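Dipeptide Epimerase (Enterococcus faecalis V583, PDB 3JVA) belongs to the mandelate racemase/muconate lactonizing enzyme family, pairing an enolase-like N-terminal domain with a magnesium-binding TIM-barrel domain. Local coordinates at residues K16-I21 / T25-D30; K83-M88 / G270-L275; E295-G300 / F323-A328. All coordinates share one frame; numbering follows the deposited sequence.

Contact 1: residues K16-I21 / T25-D30; sequences KETFTI and TIESAD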
# COMPACT_ATOMS: atom_id res chain seq x y z
N LYS B 16 5.53 39.42 -33.70
CA LYS B 16 5.62 39.24 -35.15
C LYS B 16 4.42 38.42 -35.64
O LYS B 16 3.89 38.65 -36.72
CB LYS B 16 6.92 38.52 -35.54
CG LYS B 16 8.18 39.35 -35.34
CD LYS B 16 9.42 38.55 -35.66
CE LYS B 16 10.69 39.36 -35.46
NZ LYS B 16 11.91 38.53 -35.69
N GLU B 17 4.01 37.45 -34.82
CA GLU B 17 2.87 36.60 -35.16
C GLU B 17 1.92 36.53 -33.97
O GLU B 17 2.35 36.28 -32.84
CB GLU B 17 3.33 35.18 -35.51
CG GLU B 17 4.28 35.10 -36.71
CD GLU B 17 4.63 33.67 -37.10
OE1 GLU B 17 5.46 33.48 -38.01
OE2 GLU B 17 4.07 32.72 -36.49
N THR B 18 0.64 36.75 -34.21
CA THR B 18 -0.35 36.70 -33.15
C THR B 18 -0.46 35.29 -32.59
O THR B 18 -0.36 34.31 -33.32
CB THR B 18 -1.73 37.16 -33.65
OG1 THR B 18 -2.15 36.32 -34.74
CG2 THR B 18 -1.67 38.61 -34.12
N PHE B 19 -0.68 35.20 -31.28
CA PHE B 19 -0.80 33.91 -30.61
C PHE B 19 -2.27 33.64 -30.33
O PHE B 19 -2.98 34.50 -29.81
CB PHE B 19 -0.01 33.94 -29.29
CG PHE B 19 0.00 32.63 -28.55
CD1 PHE B 19 0.41 31.46 -29.18
CD2 PHE B 19 -0.36 32.57 -27.21
CE1 PHE B 19 0.44 30.24 -28.49
CE2 PHE B 19 -0.33 31.37 -26.51
CZ PHE B 19 0.07 30.20 -27.15
N THR B 20 -2.74 32.45 -30.70
CA THR B 20 -4.14 32.12 -30.48
C THR B 20 -4.32 31.31 -29.20
O THR B 20 -3.62 30.32 -28.98
CB THR B 20 -4.71 31.31 -31.66
OG1 THR B 20 -4.34 31.94 -32.89
CG2 THR B 20 -6.23 31.26 -31.57
N ILE B 21 -5.25 31.74 -28.37
CA ILE B 21 -5.54 31.05 -27.11
C ILE B 21 -7.03 30.76 -27.06
O ILE B 21 -7.79 31.21 -27.92
CB ILE B 21 -5.17 31.92 -25.89
CG1 ILE B 21 -5.92 33.25 -25.95
CG2 ILE B 21 -3.66 32.14 -25.85
CD1 ILE B 21 -5.69 34.15 -24.75
N THR B 25 -7.01 35.80 -28.62
CA THR B 25 -5.70 35.88 -29.25
C THR B 25 -4.82 36.88 -28.51
O THR B 25 -5.31 37.67 -27.69
CB THR B 25 -5.80 36.33 -30.72
OG1 THR B 25 -6.35 37.65 -30.78
CG2 THR B 25 -6.69 35.38 -31.52
N ILE B 26 -3.53 36.85 -28.81
CA ILE B 26 -2.56 37.75 -28.20
C ILE B 26 -1.67 38.29 -29.31
O ILE B 26 -1.03 37.52 -30.03
CB ILE B 26 -1.67 37.01 -27.18
CG1 ILE B 26 -2.55 36.32 -26.13
CG2 ILE B 26 -0.71 37.99 -26.52
CD1 ILE B 26 -1.76 35.49 -25.14
N GLU B 27 -1.62 39.61 -29.46
CA GLU B 27 -0.78 40.20 -30.50
C GLU B 27 0.35 41.05 -29.95
O GLU B 27 1.14 41.61 -30.70
CB GLU B 27 -1.63 41.02 -31.47
CG GLU B 27 -2.65 41.94 -30.82
CD GLU B 27 -3.54 42.63 -31.84
OE1 GLU B 27 -4.47 43.35 -31.43
OE2 GLU B 27 -3.30 42.45 -33.06
N SER B 28 0.44 41.14 -28.62
CA SER B 28 1.48 41.92 -27.98
C SER B 28 1.91 41.23 -26.69
O SER B 28 1.10 40.60 -26.01
CB SER B 28 0.95 43.33 -27.66
OG SER B 28 1.95 44.14 -27.08
N ALA B 29 3.20 41.34 -26.37
CA ALA B 29 3.73 40.75 -25.14
C ALA B 29 3.74 41.88 -24.13
O ALA B 29 4.60 42.75 -24.16
CB ALA B 29 5.13 40.24 -25.37
N ASP B 30 2.75 41.88 -23.23
CA ASP B 30 2.65 42.92 -22.23
C ASP B 30 3.06 42.38 -20.87
O ASP B 30 2.36 41.55 -20.28
CB ASP B 30 1.22 43.47 -22.20
CG ASP B 30 0.76 43.98 -23.57
OD1 ASP B 30 1.63 44.27 -24.41
OD2 ASP B 30 -0.46 44.10 -23.80

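Contact 2: residues K83-M88 / G270-L275; sequences KIHEVM and GIHEAL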
# COMPACT_ATOMS: atom_id res chain seq x y z
N LYS B 83 15.60 35.64 2.57
CA LYS B 83 14.64 36.54 3.22
C LYS B 83 13.74 37.23 2.21
O LYS B 83 12.55 37.43 2.46
CB LYS B 83 15.36 37.60 4.06
CG LYS B 83 14.41 38.52 4.80
CD LYS B 83 15.13 39.50 5.74
CE LYS B 83 14.13 40.43 6.43
NZ LYS B 83 14.78 41.36 7.43
N ILE B 84 14.29 37.59 1.06
CA ILE B 84 13.48 38.26 0.06
C ILE B 84 12.28 37.38 -0.32
O ILE B 84 11.16 37.87 -0.43
CB ILE B 84 14.34 38.64 -1.18
CG1 ILE B 84 15.27 39.79 -0.80
CG2 ILE B 84 13.44 39.05 -2.35
CD1 ILE B 84 16.36 40.09 -1.81
N HIS B 85 12.50 36.07 -0.48
CA HIS B 85 11.39 35.19 -0.81
C HIS B 85 10.50 35.00 0.40
O HIS B 85 9.29 34.86 0.28
CB HIS B 85 11.90 33.85 -1.34
CG HIS B 85 12.14 33.86 -2.81
ND1 HIS B 85 11.13 33.69 -3.74
CD2 HIS B 85 13.28 34.07 -3.53
CE1 HIS B 85 11.63 33.80 -4.96
NE2 HIS B 85 12.93 34.03 -4.86
N GLU B 86 11.11 35.03 1.59
CA GLU B 86 10.34 34.89 2.82
C GLU B 86 9.32 36.03 2.88
O GLU B 86 8.14 35.81 3.13
CB GLU B 86 11.27 34.99 4.03
CG GLU B 86 10.57 34.93 5.37
CD GLU B 86 11.54 35.10 6.52
OE1 GLU B 86 11.91 36.25 6.83
OE2 GLU B 86 11.94 34.08 7.10
N VAL B 87 9.81 37.25 2.66
CA VAL B 87 8.97 38.45 2.68
C VAL B 87 7.87 38.39 1.63
O VAL B 87 6.70 38.67 1.93
CB VAL B 87 9.83 39.72 2.44
CG1 VAL B 87 8.95 40.96 2.40
CG2 VAL B 87 10.87 39.85 3.55
N MET B 88 8.22 38.04 0.40
CA MET B 88 7.22 37.95 -0.65
C MET B 88 6.16 36.90 -0.34
O MET B 88 4.97 37.11 -0.60
CB MET B 88 7.88 37.64 -2.00
CG MET B 88 8.78 38.76 -2.50
SD MET B 88 9.29 38.51 -4.21
CE MET B 88 10.39 37.11 -4.05
N GLY B 270 10.51 32.52 -9.97
CA GLY B 270 11.92 32.86 -10.02
C GLY B 270 12.97 31.77 -9.97
O GLY B 270 12.67 30.59 -9.80
N ILE B 271 14.22 32.21 -10.10
CA ILE B 271 15.37 31.31 -10.10
C ILE B 271 15.51 30.54 -8.80
O ILE B 271 15.82 29.35 -8.81
CB ILE B 271 16.67 32.11 -10.38
CG1 ILE B 271 16.65 32.62 -11.83
CG2 ILE B 271 17.90 31.24 -10.15
CD1 ILE B 271 17.71 33.67 -12.15
N HIS B 272 15.26 31.21 -7.68
CA HIS B 272 15.38 30.55 -6.37
C HIS B 272 14.55 29.26 -6.29
O HIS B 272 15.03 28.23 -5.80
CB HIS B 272 14.94 31.53 -5.28
CG HIS B 272 15.16 31.02 -3.88
ND1 HIS B 272 16.39 31.05 -3.26
CD2 HIS B 272 14.29 30.49 -2.98
CE1 HIS B 272 16.27 30.57 -2.03
NE2 HIS B 272 15.01 30.22 -1.84
N GLU B 273 13.31 29.32 -6.77
CA GLU B 273 12.42 28.17 -6.74
C GLU B 273 12.76 27.19 -7.87
O GLU B 273 12.68 25.98 -7.69
CB GLU B 273 10.96 28.63 -6.87
CG GLU B 273 9.92 27.52 -6.67
CD GLU B 273 9.74 27.13 -5.21
OE1 GLU B 273 10.32 27.79 -4.32
OE2 GLU B 273 9.00 26.16 -4.95
N ALA B 274 13.16 27.73 -9.02
CA ALA B 274 13.53 26.88 -10.15
C ALA B 274 14.69 25.96 -9.76
O ALA B 274 14.75 24.80 -10.17
CB ALA B 274 13.92 27.74 -11.34
N LEU B 275 15.63 26.48 -8.97
CA LEU B 275 16.75 25.66 -8.54
C LEU B 275 16.27 24.48 -7.70
O LEU B 275 16.79 23.37 -7.85
CB LEU B 275 17.74 26.51 -7.74
CG LEU B 275 18.63 27.43 -8.59
CD1 LEU B 275 19.33 28.44 -7.68
CD2 LEU B 275 19.63 26.59 -9.37

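Contact 3: residues E295-G300 / F323-A328; sequences EETTIG and FGLETA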
# COMPACT_ATOMS: atom_id res chain seq x y z
N GLU B 295 3.93 35.86 -23.01
CA GLU B 295 4.08 37.28 -22.72
C GLU B 295 5.32 37.73 -21.95
O GLU B 295 5.25 38.69 -21.19
CB GLU B 295 2.81 37.81 -22.05
CG GLU B 295 1.57 37.63 -22.92
CD GLU B 295 0.52 38.70 -22.71
OE1 GLU B 295 0.78 39.87 -23.07
OE2 GLU B 295 -0.57 38.37 -22.20
N GLU B 296 6.44 37.03 -22.11
CA GLU B 296 7.65 37.49 -21.46
C GLU B 296 8.63 37.87 -22.57
O GLU B 296 8.41 37.53 -23.74
CB GLU B 296 8.26 36.46 -20.49
CG GLU B 296 8.73 35.15 -21.06
CD GLU B 296 9.28 34.27 -19.95
OE1 GLU B 296 10.32 34.63 -19.37
OE2 GLU B 296 8.65 33.23 -19.65
N THR B 297 9.70 38.55 -22.21
CA THR B 297 10.63 39.02 -23.22
C THR B 297 12.10 38.83 -22.86
O THR B 297 12.47 37.87 -22.19
CB THR B 297 10.33 40.50 -23.53
OG1 THR B 297 10.46 41.29 -22.34
CG2 THR B 297 8.90 40.65 -24.04
N THR B 298 12.93 39.76 -23.31
CA THR B 298 14.37 39.68 -23.10
C THR B 298 14.86 39.34 -21.70
O THR B 298 15.67 38.43 -21.53
CB THR B 298 15.04 40.98 -23.56
OG1 THR B 298 14.62 41.28 -24.90
CG2 THR B 298 16.55 40.84 -23.53
N ILE B 299 14.37 40.06 -20.69
CA ILE B 299 14.82 39.79 -19.33
C ILE B 299 14.48 38.38 -18.85
O ILE B 299 15.34 37.65 -18.36
CB ILE B 299 14.24 40.82 -18.35
CG1 ILE B 299 14.70 42.22 -18.75
CG2 ILE B 299 14.68 40.49 -16.93
CD1 ILE B 299 13.99 43.34 -18.01
N GLY B 300 13.22 37.99 -19.00
CA GLY B 300 12.81 36.66 -18.58
C GLY B 300 13.58 35.57 -19.30
O GLY B 300 14.02 34.59 -18.69
N PHE B 323 12.67 35.79 -30.27
CA PHE B 323 12.61 35.64 -31.72
C PHE B 323 11.30 36.13 -32.32
O PHE B 323 11.23 36.39 -33.53
CB PHE B 323 12.80 34.17 -32.12
CG PHE B 323 13.99 33.51 -31.48
CD1 PHE B 323 15.12 34.24 -31.13
CD2 PHE B 323 13.99 32.13 -31.27
CE1 PHE B 323 16.23 33.61 -30.56
CE2 PHE B 323 15.09 31.49 -30.70
CZ PHE B 323 16.21 32.23 -30.35
N GLY B 324 10.27 36.26 -31.50
CA GLY B 324 8.99 36.72 -32.00
C GLY B 324 8.62 38.15 -31.63
O GLY B 324 7.47 38.56 -31.80
N LEU B 325 9.59 38.90 -31.12
CA LEU B 325 9.35 40.29 -30.72
C LEU B 325 9.67 41.27 -31.86
O LEU B 325 10.68 41.11 -32.55
CB LEU B 325 10.22 40.64 -29.51
CG LEU B 325 10.06 39.79 -28.24
CD1 LEU B 325 11.00 40.31 -27.16
CD2 LEU B 325 8.62 39.83 -27.76
N GLU B 326 8.83 42.28 -32.04
CA GLU B 326 9.07 43.27 -33.10
C GLU B 326 10.23 44.19 -32.76
O GLU B 326 10.88 44.73 -33.66
CB GLU B 326 7.81 44.09 -33.35
CG GLU B 326 6.77 43.38 -34.20
CD GLU B 326 7.22 43.17 -35.64
OE1 GLU B 326 6.46 42.56 -36.41
OE2 GLU B 326 8.34 43.62 -36.00
N THR B 327 10.49 44.38 -31.48
CA THR B 327 11.59 45.23 -31.05
C THR B 327 12.01 44.82 -29.64
O THR B 327 11.24 44.19 -28.92
CB THR B 327 11.20 46.73 -31.11
OG1 THR B 327 12.38 47.53 -31.03
CG2 THR B 327 10.25 47.09 -29.98
N ALA B 328 13.24 45.17 -29.26
CA ALA B 328 13.76 44.81 -27.94
C ALA B 328 13.39 45.84 -26.88
O ALA B 328 13.60 47.04 -27.06
CB ALA B 328 15.26 44.66 -28.00

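Contact 1: residues K16-I21 / T25-D30
Thr25 and Thr20 face each other as a non-hydrogen-bonded pair just past the turn of the antiparallel beta hairpin formed by strands 3-21 and 24-27, their methyls 4.1 Å apart (CG2 to CG2). CA of Thr25 also makes a bent C-H...O contact with Phe19 O, 3.1 Å away. Ile26 comes next and closes the hydrogen-bonded pair with Phe19. Its N reaches Phe19 O at 2.6 Å, bent to 145° at the hydrogen, whereas Phe19 N meets Ile26 O at 2.7 Å and nearly straight, 171°. On the opposite face from the threonines, Ile26 and Phe19 lie side by side. CD1 of Ile26 sits at the edge of the Phe19 ring, in its plane and 3.8 Å from CD2. The Phe19 side chain also touches Ala294 of a barrel loop and lies about 9 Å from the magnesium ion. Ile21 crosses Ile26 at about a right angle, its CG2 3.9 Å from that same CD1, and Phe53 lies on both isoleucines. Glu27 runs alongside Thr18, pointing the same way, with CB 3.6 Å from Thr18 CG2; its backbone pairs with Leu15. At Ser28 the chain turns a corner, and OG donates to Asp30 OD1. Two backbone bonds thus fix the register of this hairpin, while its faces differ in character: threonines and Glu27 on the polar one, Phe19 and Ile26 on the apolar other, joined there by the end of Ile21.

Contact 2: residues K83-M88 / G270-L275
His85 on helix 81-91 of the N-terminal domain reaches His272 in the first turn of helix 271-284, one of the outer helices of the TIM barrel, so a pair of imidazoles bridges the two domains. His272 comes in from the opposite direction, its CG anti to the backbone N (chi1 -174°), which sends the imidazole past His85 toward Ile81 and Glu82. The planes are only 19° from parallel but slid apart, with centroids 4.7 Å from each other, and overlap is slight. The methyl CE of Met88 lies over the rim of the other face of the His85 ring, 3.5 Å above the plane. Asp103 of helix 96-114 joins the two sides, touching His85 and accepting a bond from Ile271 N with its OD2. Across the subunit boundary, Glu86 OE2 forms a salt bridge with Lys312 of a second subunit. CB of His85 leaves its helix toward the barrel, and at CG the ring begins to lie against the His272 imidazole. CD2 of His85 meets the root of the partner, 3.6 Å from His272 CG, and CE1 of His85 lies 4.0 Å from His272 CB. The tip of His85, buried NE2, has no polar partner in the model and abuts His272 CB at 3.2 Å.

Contact 3: residues E295-G300 / F323-A328
Thr297 and Leu325 face each other with their CA atoms 7.7 Å apart, and farther along Thr298 and Ala328 keep a CA separation of 7.1 Å, so a helix start and an irregular loop lie at side-chain distance. Both belong to the TIM-barrel domain: 295-300 leads from strand 287-290 into helix 298-310, whereas the loop between strands 314-317 and 331-332 contains 323-328. The contact is small and almost wholly apolar, carried by the forked end of Leu325. CG of Leu325 stands anti to its carbonyl carbon (chi1 -58°), which extends the two methyls toward Thr297, and the two side chains cross at about a right angle. CG2 of Thr297 points at the fork, 3.8 Å from Leu325 CD1 and 3.8 Å from Leu325 CD2; CB of Thr297 is also 3.7 Å from Leu325 CD1. The Thr297 torsion of 59° divides the work of its branches: the methyl is given to Leu325, while OG1 bonds to Glu47 OE2 of strand 43-48. Thr297 holds the N-cap position without a capping bond of its own. The other carboxylate oxygen, Glu47 OE1, takes Gly300 N in the first turn, so one side chain of the N-terminal domain grips this helix start at two points. Ile13 of the same domain packs on Leu325, and Ala29 touches Thr297, leaving the leucine–threonine pair wedged at the seam between sheet and barrel. Beyond Thr297, CD1 of Leu325 approaches the first residue of the helix, 4.3 Å from Thr298 N.

Overall arrangement
Along the chain the three contacts follow in series. Contact 1 is confined to the N-terminal domain, contact 2 joins a helix of that domain to a barrel helix, and contact 3 lies within the barrel domain. Contacts 1 and 3 are neighbours, with centres about 12 Å apart; Asp30 N meets Glu295 OE1 at 2.8 Å in a probable hydrogen bond, and Lys16 N meets Gly324 O at 2.9 Å in another, so the hairpin and its adjoining strand rest on barrel loops. Contact 2 stands apart, its centre about 29 Å from that of contact 1 and about 24 Å from that of contact 3. The domains thus meet at two distant places, sheet against loops and helix against helix.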